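Long-range contact in tegument protein VP22 (Human herpesvirus 1, PDB 4XAL), which modulates the virion host shutoff RNase, supports late accumulation and translation of viral mRNAs, and stabilises the microtubule network: residues A[50-62]-A[94-108]. Residues are numbered along the deposited sequence; the frame is centred on the assembly and turned at random.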
ATOM      1  N   VAL A  50      -9.463  -6.275  -5.800  1.00 14.04           N
ATOM      2  CA  VAL A  50      -8.156  -5.986  -6.397  1.00 15.46           C
ATOM      3  C   VAL A  50      -7.722  -4.526  -6.192  1.00 13.80           C
ATOM      4  O   VAL A  50      -6.571  -4.255  -5.827  1.00 12.96           O
ATOM      5  CB  VAL A  50      -8.138  -6.294  -7.902  1.00 15.71           C
ATOM      6  CG1 VAL A  50      -6.862  -5.750  -8.545  1.00 12.62           C
ATOM      7  CG2 VAL A  50      -8.269  -7.798  -8.153  1.00 16.89           C
ATOM      8  N   PHE A  51      -8.654  -3.601  -6.420  1.00 11.24           N
ATOM      9  CA  PHE A  51      -8.427  -2.163  -6.231  1.00 12.87           C
ATOM     10  C   PHE A  51      -7.987  -1.875  -4.801  1.00 12.31           C
ATOM     11  O   PHE A  51      -6.965  -1.217  -4.559  1.00 13.20           O
ATOM     12  CB  PHE A  51      -9.715  -1.386  -6.558  1.00 12.59           C
ATOM     13  CG  PHE A  51      -9.613   0.108  -6.364  1.00 15.38           C
ATOM     14  CD1 PHE A  51      -8.981   0.902  -7.302  1.00 14.63           C
ATOM     15  CD2 PHE A  51     -10.219   0.725  -5.263  1.00 14.44           C
ATOM     16  CE1 PHE A  51      -8.920   2.291  -7.128  1.00 17.12           C
ATOM     17  CE2 PHE A  51     -10.161   2.098  -5.098  1.00 10.94           C
ATOM     18  CZ  PHE A  51      -9.511   2.876  -6.014  1.00 13.17           C
ATOM     19  N   CYS A  52      -8.768  -2.366  -3.851  1.00 12.90           N
ATOM     20  CA  CYS A  52      -8.493  -2.091  -2.442  1.00 13.80           C
ATOM     21  C   CYS A  52      -7.183  -2.732  -2.017  1.00 15.57           C
ATOM     22  O   CYS A  52      -6.413  -2.143  -1.246  1.00 13.47           O
ATOM     23  CB  CYS A  52      -9.647  -2.571  -1.569  1.00 15.90           C
ATOM     24  SG  CYS A  52     -11.202  -1.661  -1.902  1.00 19.52           S
ATOM     25  N   ALA A  53      -6.910  -3.926  -2.536  1.00 12.73           N
ATOM     26  CA  ALA A  53      -5.669  -4.626  -2.188  1.00 13.29           C
ATOM     27  C   ALA A  53      -4.444  -3.858  -2.650  1.00 14.57           C
ATOM     28  O   ALA A  53      -3.462  -3.739  -1.912  1.00 14.47           O
ATOM     29  CB  ALA A  53      -5.665  -6.032  -2.784  1.00 15.76           C
ATOM     30  N   ALA A  54      -4.499  -3.322  -3.865  1.00 12.62           N
ATOM     31  CA  ALA A  54      -3.384  -2.563  -4.421  1.00 12.40           C
ATOM     32  C   ALA A  54      -3.113  -1.298  -3.621  1.00 14.52           C
ATOM     33  O   ALA A  54      -1.960  -0.955  -3.337  1.00 12.37           O
ATOM     34  CB  ALA A  54      -3.661  -2.206  -5.887  1.00 13.24           C
ATOM     35  N   VAL A  55      -4.184  -0.585  -3.289  1.00 12.97           N
ATOM     36  CA  VAL A  55      -4.057   0.625  -2.499  1.00 11.61           C
ATOM     37  C   VAL A  55      -3.438   0.280  -1.143  1.00 12.50           C
ATOM     38  O   VAL A  55      -2.509   0.951  -0.694  1.00 12.50           O
ATOM     39  CB  VAL A  55      -5.435   1.311  -2.324  1.00 15.09           C
ATOM     40  CG1 VAL A  55      -5.373   2.369  -1.244  1.00 17.82           C
ATOM     41  CG2 VAL A  55      -5.873   1.922  -3.655  1.00 12.63           C
ATOM     42  N   GLY A  56      -3.932  -0.779  -0.515  1.00 15.37           N
ATOM     43  CA  GLY A  56      -3.415  -1.204   0.780  1.00 15.64           C
ATOM     44  C   GLY A  56      -1.940  -1.576   0.749  1.00 17.67           C
ATOM     45  O   GLY A  56      -1.179  -1.218   1.658  1.00 14.22           O
ATOM     46  N   ARG A  57      -1.529  -2.305  -0.286  1.00 13.24           N
ATOM     47  CA  ARG A  57      -0.125  -2.705  -0.424  1.00 15.41           C
ATOM     48  C   ARG A  57       0.809  -1.531  -0.575  1.00 16.24           C
ATOM     49  O   ARG A  57       1.885  -1.497   0.030  1.00 15.84           O
ATOM     50  CB  ARG A  57       0.070  -3.613  -1.640  1.00 16.06           C
ATOM     51  CG  ARG A  57      -0.449  -4.987  -1.486  1.00 19.30           C
ATOM     52  CD  ARG A  57       0.181  -5.829  -2.605  1.00 23.81           C
ATOM     53  NE  ARG A  57      -0.494  -7.089  -2.791  1.00 27.91           N
ATOM     54  CZ  ARG A  57      -0.327  -7.847  -3.865  1.00 21.45           C
ATOM     55  NH1 ARG A  57       0.500  -7.448  -4.824  1.00 24.32           N
ATOM     56  NH2 ARG A  57      -0.984  -8.985  -3.975  1.00 29.80           N
ATOM     57  N   LEU A  58       0.431  -0.583  -1.430  1.00 14.17           N
ATOM     58  CA  LEU A  58       1.251   0.600  -1.630  1.00 12.70           C
ATOM     59  C   LEU A  58       1.329   1.434  -0.363  1.00 15.70           C
ATOM     60  O   LEU A  58       2.392   1.960  -0.020  1.00 17.88           O
ATOM     61  CB  LEU A  58       0.704   1.441  -2.782  1.00 12.68           C
ATOM     62  CG  LEU A  58       0.981   0.750  -4.120  1.00 14.40           C
ATOM     63  CD1 LEU A  58       0.007   1.220  -5.204  1.00 14.22           C
ATOM     64  CD2 LEU A  58       2.420   1.032  -4.530  1.00 18.18           C
ATOM     65  N   ALA A  59       0.203   1.581   0.322  1.00 14.42           N
ATOM     66  CA  ALA A  59       0.202   2.333   1.572  1.00 13.07           C
ATOM     67  C   ALA A  59       1.124   1.670   2.586  1.00 16.79           C
ATOM     68  O   ALA A  59       1.923   2.349   3.236  1.00 17.34           O
ATOM     69  CB  ALA A  59      -1.186   2.440   2.126  1.00 15.04           C
ATOM     70  N   ALA A  60       1.010   0.351   2.729  1.00 14.43           N
ATOM     71  CA  ALA A  60       1.890  -0.386   3.656  1.00 15.89           C
ATOM     72  C   ALA A  60       3.358  -0.156   3.298  1.00 18.51           C
ATOM     73  O   ALA A  60       4.184   0.111   4.171  1.00 17.86           O
ATOM     74  CB  ALA A  60       1.566  -1.880   3.645  1.00 17.14           C
ATOM     75  N   MET A  61       3.693  -0.256   2.015  1.00 16.26           N
ATOM     76  CA  MET A  61       5.090  -0.122   1.615  1.00 22.12           C
ATOM     77  C   MET A  61       5.624   1.273   1.934  1.00 21.45           C
ATOM     78  O   MET A  61       6.716   1.410   2.497  1.00 21.50           O
ATOM     79  CB  MET A  61       5.264  -0.443   0.123  1.00 19.30           C
ATOM     80  CG  MET A  61       6.707  -0.417  -0.348  1.00 29.73           C
ATOM     81  SD  MET A  61       7.250   1.220  -0.893  1.00 44.92           S
ATOM     82  CE  MET A  61       6.350   1.410  -2.436  1.00 36.82           C
ATOM     83  N   HIS A  62       4.867   2.313   1.603  1.00 15.65           N
ATOM     84  CA  HIS A  62       5.340   3.662   1.891  1.00 18.69           C
ATOM     85  C   HIS A  62       5.405   3.964   3.382  1.00 18.62           C
ATOM     86  O   HIS A  62       6.319   4.659   3.841  1.00 17.77           O
ATOM     87  CB  HIS A  62       4.471   4.691   1.185  1.00 21.12           C
ATOM     88  CG  HIS A  62       4.682   4.703  -0.294  1.00 29.88           C
ATOM     89  ND1 HIS A  62       5.920   4.926  -0.861  1.00 34.14           N
ATOM     90  CD2 HIS A  62       3.838   4.452  -1.321  1.00 32.98           C
ATOM     91  CE1 HIS A  62       5.819   4.848  -2.175  1.00 40.01           C
ATOM     92  NE2 HIS A  62       4.568   4.552  -2.480  1.00 35.11           N
ATOM     93  N   THR A  94       0.707   8.898   1.241  1.00 19.44           N
ATOM     94  CA  THR A  94      -0.287   9.113   0.190  1.00 21.39           C
ATOM     95  C   THR A  94      -0.086   8.115  -0.935  1.00 18.84           C
ATOM     96  O   THR A  94       1.043   7.859  -1.348  1.00 24.09           O
ATOM     97  CB  THR A  94      -0.205  10.536  -0.383  1.00 27.30           C
ATOM     98  OG1 THR A  94       1.003  10.674  -1.138  1.00 37.88           O
ATOM     99  CG2 THR A  94      -0.217  11.558   0.717  1.00 17.90           C
ATOM    100  N   VAL A  95      -1.182   7.530  -1.406  1.00 18.65           N
ATOM    101  CA  VAL A  95      -1.138   6.623  -2.544  1.00 15.40           C
ATOM    102  C   VAL A  95      -1.714   7.393  -3.721  1.00 16.68           C
ATOM    103  O   VAL A  95      -2.860   7.809  -3.674  1.00 17.60           O
ATOM    104  CB  VAL A  95      -1.950   5.338  -2.304  1.00 15.76           C
ATOM    105  CG1 VAL A  95      -1.858   4.419  -3.519  1.00 19.23           C
ATOM    106  CG2 VAL A  95      -1.438   4.604  -1.063  1.00 17.79           C
ATOM    107  N   CYS A  96      -0.904   7.607  -4.742  1.00 19.44           N
ATOM    108  CA  CYS A  96      -1.351   8.339  -5.917  1.00 22.71           C
ATOM    109  C   CYS A  96      -0.543   7.851  -7.094  1.00 21.68           C
ATOM    110  O   CYS A  96       0.555   8.349  -7.349  1.00 26.53           O
ATOM    111  CB  CYS A  96      -1.187   9.843  -5.722  1.00 27.05           C
ATOM    112  SG  CYS A  96      -1.848  10.841  -7.084  1.00 31.29           S
ATOM    113  N   GLU A  97      -1.067   6.845  -7.788  1.00 18.31           N
ATOM    114  CA  GLU A  97      -0.326   6.204  -8.872  1.00 19.43           C
ATOM    115  C   GLU A  97      -1.060   6.265 -10.209  1.00 19.60           C
ATOM    116  O   GLU A  97      -0.530   5.820 -11.224  1.00 18.70           O
ATOM    117  CB  GLU A  97      -0.039   4.737  -8.531  1.00 19.72           C
ATOM    118  CG  GLU A  97       0.870   4.533  -7.316  1.00 23.43           C
ATOM    119  CD  GLU A  97       2.271   5.087  -7.514  1.00 26.13           C
ATOM    120  OE1 GLU A  97       2.706   5.295  -8.670  1.00 26.42           O
ATOM    121  OE2 GLU A  97       2.958   5.309  -6.503  1.00 32.71           O
ATOM    122  N   GLY A  98      -2.275   6.802 -10.209  1.00 19.48           N
ATOM    123  CA  GLY A  98      -3.038   6.894 -11.444  1.00 19.22           C
ATOM    124  C   GLY A  98      -3.209   5.540 -12.113  1.00 18.41           C
ATOM    125  O   GLY A  98      -3.413   4.526 -11.443  1.00 17.52           O
ATOM    126  N   LYS A  99      -3.088   5.518 -13.439  1.00 18.82           N
ATOM    127  CA  LYS A  99      -3.308   4.297 -14.211  1.00 20.16           C
ATOM    128  C   LYS A  99      -2.304   3.197 -13.877  1.00 21.67           C
ATOM    129  O   LYS A  99      -2.535   2.030 -14.180  1.00 24.78           O
ATOM    130  CB  LYS A  99      -3.251   4.601 -15.714  1.00 30.49           C
ATOM    131  CG  LYS A  99      -1.852   4.949 -16.228  1.00 36.06           C
ATOM    132  CD  LYS A  99      -1.849   5.163 -17.741  1.00 42.96           C
ATOM    133  CE  LYS A  99      -0.531   5.742 -18.220  1.00 41.98           C
ATOM    134  NZ  LYS A  99       0.622   4.874 -17.854  1.00 55.28           N
ATOM    135  N   ASN A 100      -1.192   3.567 -13.248  1.00 21.43           N
ATOM    136  CA  ASN A 100      -0.144   2.603 -12.929  1.00 22.39           C
ATOM    137  C   ASN A 100      -0.327   1.898 -11.590  1.00 20.31           C
ATOM    138  O   ASN A 100       0.574   1.184 -11.151  1.00 19.81           O
ATOM    139  CB  ASN A 100       1.217   3.298 -12.936  1.00 27.39           C
ATOM    140  CG  ASN A 100       1.592   3.819 -14.305  1.00 36.12           C
ATOM    141  OD1 ASN A 100       1.468   3.109 -15.304  1.00 38.86           O
ATOM    142  ND2 ASN A 100       2.043   5.068 -14.360  1.00 38.91           N
ATOM    143  N   LEU A 101      -1.477   2.101 -10.946  1.00 17.59           N
ATOM    144  CA  LEU A 101      -1.735   1.556  -9.609  1.00 14.50           C
ATOM    145  C   LEU A 101      -1.337   0.083  -9.451  1.00 16.48           C
ATOM    146  O   LEU A 101      -0.554  -0.254  -8.564  1.00 15.36           O
ATOM    147  CB  LEU A 101      -3.211   1.699  -9.241  1.00 14.88           C
ATOM    148  CG  LEU A 101      -3.608   1.123  -7.873  1.00 15.23           C
ATOM    149  CD1 LEU A 101      -3.081   2.009  -6.745  1.00 16.49           C
ATOM    150  CD2 LEU A 101      -5.113   0.997  -7.770  1.00 17.52           C
ATOM    151  N   LEU A 102      -1.865  -0.799 -10.303  1.00 16.79           N
ATOM    152  CA  LEU A 102      -1.592  -2.236 -10.127  1.00 14.51           C
ATOM    153  C   LEU A 102      -0.133  -2.594 -10.421  1.00 18.29           C
ATOM    154  O   LEU A 102       0.489  -3.388  -9.697  1.00 17.40           O
ATOM    155  CB  LEU A 102      -2.518  -3.077 -11.020  1.00 15.72           C
ATOM    156  CG  LEU A 102      -4.028  -2.957 -10.771  1.00 16.32           C
ATOM    157  CD1 LEU A 102      -4.740  -4.152 -11.399  1.00 16.96           C
ATOM    158  CD2 LEU A 102      -4.359  -2.859  -9.283  1.00 15.50           C
ATOM    159  N   GLN A 103       0.398  -2.030 -11.499  1.00 18.34           N
ATOM    160  CA  GLN A 103       1.804  -2.216 -11.851  1.00 25.87           C
ATOM    161  C   GLN A 103       2.710  -1.889 -10.666  1.00 24.98           C
ATOM    162  O   GLN A 103       3.575  -2.683 -10.280  1.00 24.57           O
ATOM    163  CB  GLN A 103       2.160  -1.340 -13.051  1.00 30.23           C
ATOM    164  CG  GLN A 103       3.655  -1.183 -13.286  1.00 41.31           C
ATOM    165  CD  GLN A 103       4.169  -2.107 -14.370  1.00 45.63           C
ATOM    166  OE1 GLN A 103       3.477  -2.373 -15.357  1.00 49.76           O
ATOM    167  NE2 GLN A 103       5.394  -2.596 -14.199  1.00 48.72           N
ATOM    168  N   ARG A 104       2.481  -0.728 -10.067  1.00 19.11           N
ATOM    169  CA  ARG A 104       3.300  -0.274  -8.948  1.00 21.18           C
ATOM    170  C   ARG A 104       3.146  -1.195  -7.749  1.00 20.56           C
ATOM    171  O   ARG A 104       4.120  -1.481  -7.054  1.00 23.28           O
ATOM    172  CB  ARG A 104       2.937   1.159  -8.541  1.00 22.59           C
ATOM    173  CG  ARG A 104       3.138   2.230  -9.605  1.00 30.23           C
ATOM    174  CD  ARG A 104       4.599   2.606  -9.781  1.00 36.93           C
ATOM    175  NE  ARG A 104       5.154   1.949 -10.957  1.00 44.78           N
ATOM    176  CZ  ARG A 104       5.155   2.485 -12.172  1.00 43.33           C
ATOM    177  NH1 ARG A 104       4.631   3.689 -12.364  1.00 46.66           N
ATOM    178  NH2 ARG A 104       5.679   1.815 -13.193  1.00 50.82           N
ATOM    179  N   ALA A 105       1.919  -1.640  -7.485  1.00 16.59           N
ATOM    180  CA  ALA A 105       1.674  -2.540  -6.366  1.00 14.54           C
ATOM    181  C   ALA A 105       2.332  -3.905  -6.591  1.00 19.24           C
ATOM    182  O   ALA A 105       2.762  -4.560  -5.642  1.00 21.76           O
ATOM    183  CB  ALA A 105       0.195  -2.716  -6.136  1.00 14.82           C
ATOM    184  N   ASN A 106       2.401  -4.340  -7.844  1.00 15.89           N
ATOM    185  CA  ASN A 106       2.975  -5.651  -8.142  1.00 18.78           C
ATOM    186  C   ASN A 106       4.499  -5.635  -8.113  1.00 21.42           C
ATOM    187  O   ASN A 106       5.123  -6.669  -7.900  1.00 20.67           O
ATOM    188  CB  ASN A 106       2.502  -6.158  -9.506  1.00 19.49           C
ATOM    189  CG  ASN A 106       1.048  -6.563  -9.495  1.00 15.40           C
ATOM    190  OD1 ASN A 106       0.510  -6.925  -8.451  1.00 15.60           O
ATOM    191  ND2 ASN A 106       0.398  -6.505 -10.659  1.00 19.15           N
ATOM    192  N   GLU A 107       5.073  -4.461  -8.348  1.00 23.07           N
ATOM    193  CA  GLU A 107       6.524  -4.272  -8.357  1.00 27.78           C
ATOM    194  C   GLU A 107       7.137  -4.402  -6.972  1.00 28.19           C
ATOM    195  O   GLU A 107       8.338  -4.646  -6.840  1.00 31.86           O
ATOM    196  CB  GLU A 107       6.884  -2.898  -8.916  1.00 23.32           C
ATOM    197  CG  GLU A 107       6.762  -2.764 -10.401  1.00 32.06           C
ATOM    198  CD  GLU A 107       7.035  -1.350 -10.847  1.00 34.77           C
ATOM    199  OE1 GLU A 107       7.238  -0.477  -9.971  1.00 38.58           O
ATOM    200  OE2 GLU A 107       7.058  -1.113 -12.074  1.00 48.13           O
ATOM    201  N   LEU A 108       6.312  -4.213  -5.950  1.00 25.64           N
ATOM    202  CA  LEU A 108       6.758  -4.221  -4.554  1.00 33.82           C
ATOM    203  C   LEU A 108       7.419  -5.528  -4.144  1.00 40.51           C
ATOM    204  O   LEU A 108       7.016  -6.605  -4.588  1.00 38.25           O
ATOM    205  CB  LEU A 108       5.572  -3.953  -3.619  1.00 31.99           C
ATOM    206  CG  LEU A 108       5.246  -2.515  -3.210  1.00 40.52           C
ATOM    207  CD1 LEU A 108       5.681  -1.530  -4.262  1.00 32.19           C
ATOM    208  CD2 LEU A 108       3.757  -2.354  -2.889  1.00 29.61           C
TER
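L101 of helix 101-107 enters helix 50-62 as a knob into the hole formed by F51, A54, V55 and L58. Its CG, anti to the backbone N (chi1 178°), is carried to A54 CB, and the two methyls branch from there: CD2 meets F51 CD1 at 3.9 Å, while CD1 lies 3.5 Å from L58 CD1. One turn on from L101, A105 meets A54, CB to CB, and the two small side chains let the backbones come close. A54 CB also touches L102 CD2 at 3.5 Å; V50 CG1 reaches both methyls of L102. L58 is wedged in the middle, CD1 against L101, A105 and E97 CG, CD2 against R104 and L108, and CB against V95 CG1. V95 straddles the helix flank, CG2 resting 3.7 Å from A59 N. At the far end the M61 chain, bent at chi2 (-89°) and again at chi3, brings CE within 3.5 Å of L108 CD1 while also laying it over one face of the H62 ring, toward its rim.

The R57 guanidinium turns an edge to A105 O, with NH1 3.8 Å away, too long to bond; its NH2 bonds R24 O, and N106 OD1 accepts from L26 N. H62 NE2, buried without a partner, lies 4.4 Å from E97 OE2, which instead bonds a side chain of the bound peptide.

The axes of 50-62 and 101-107 approach to 9.0 Å and cross at 51°. Since 50-62 is part of long helix 41-74, the contact joins the short C-terminal helix and residues 94-97, at the end of strand 91-94, to the middle of that helix, a small apolar core in the elongated, mainly helical VP22 core domain.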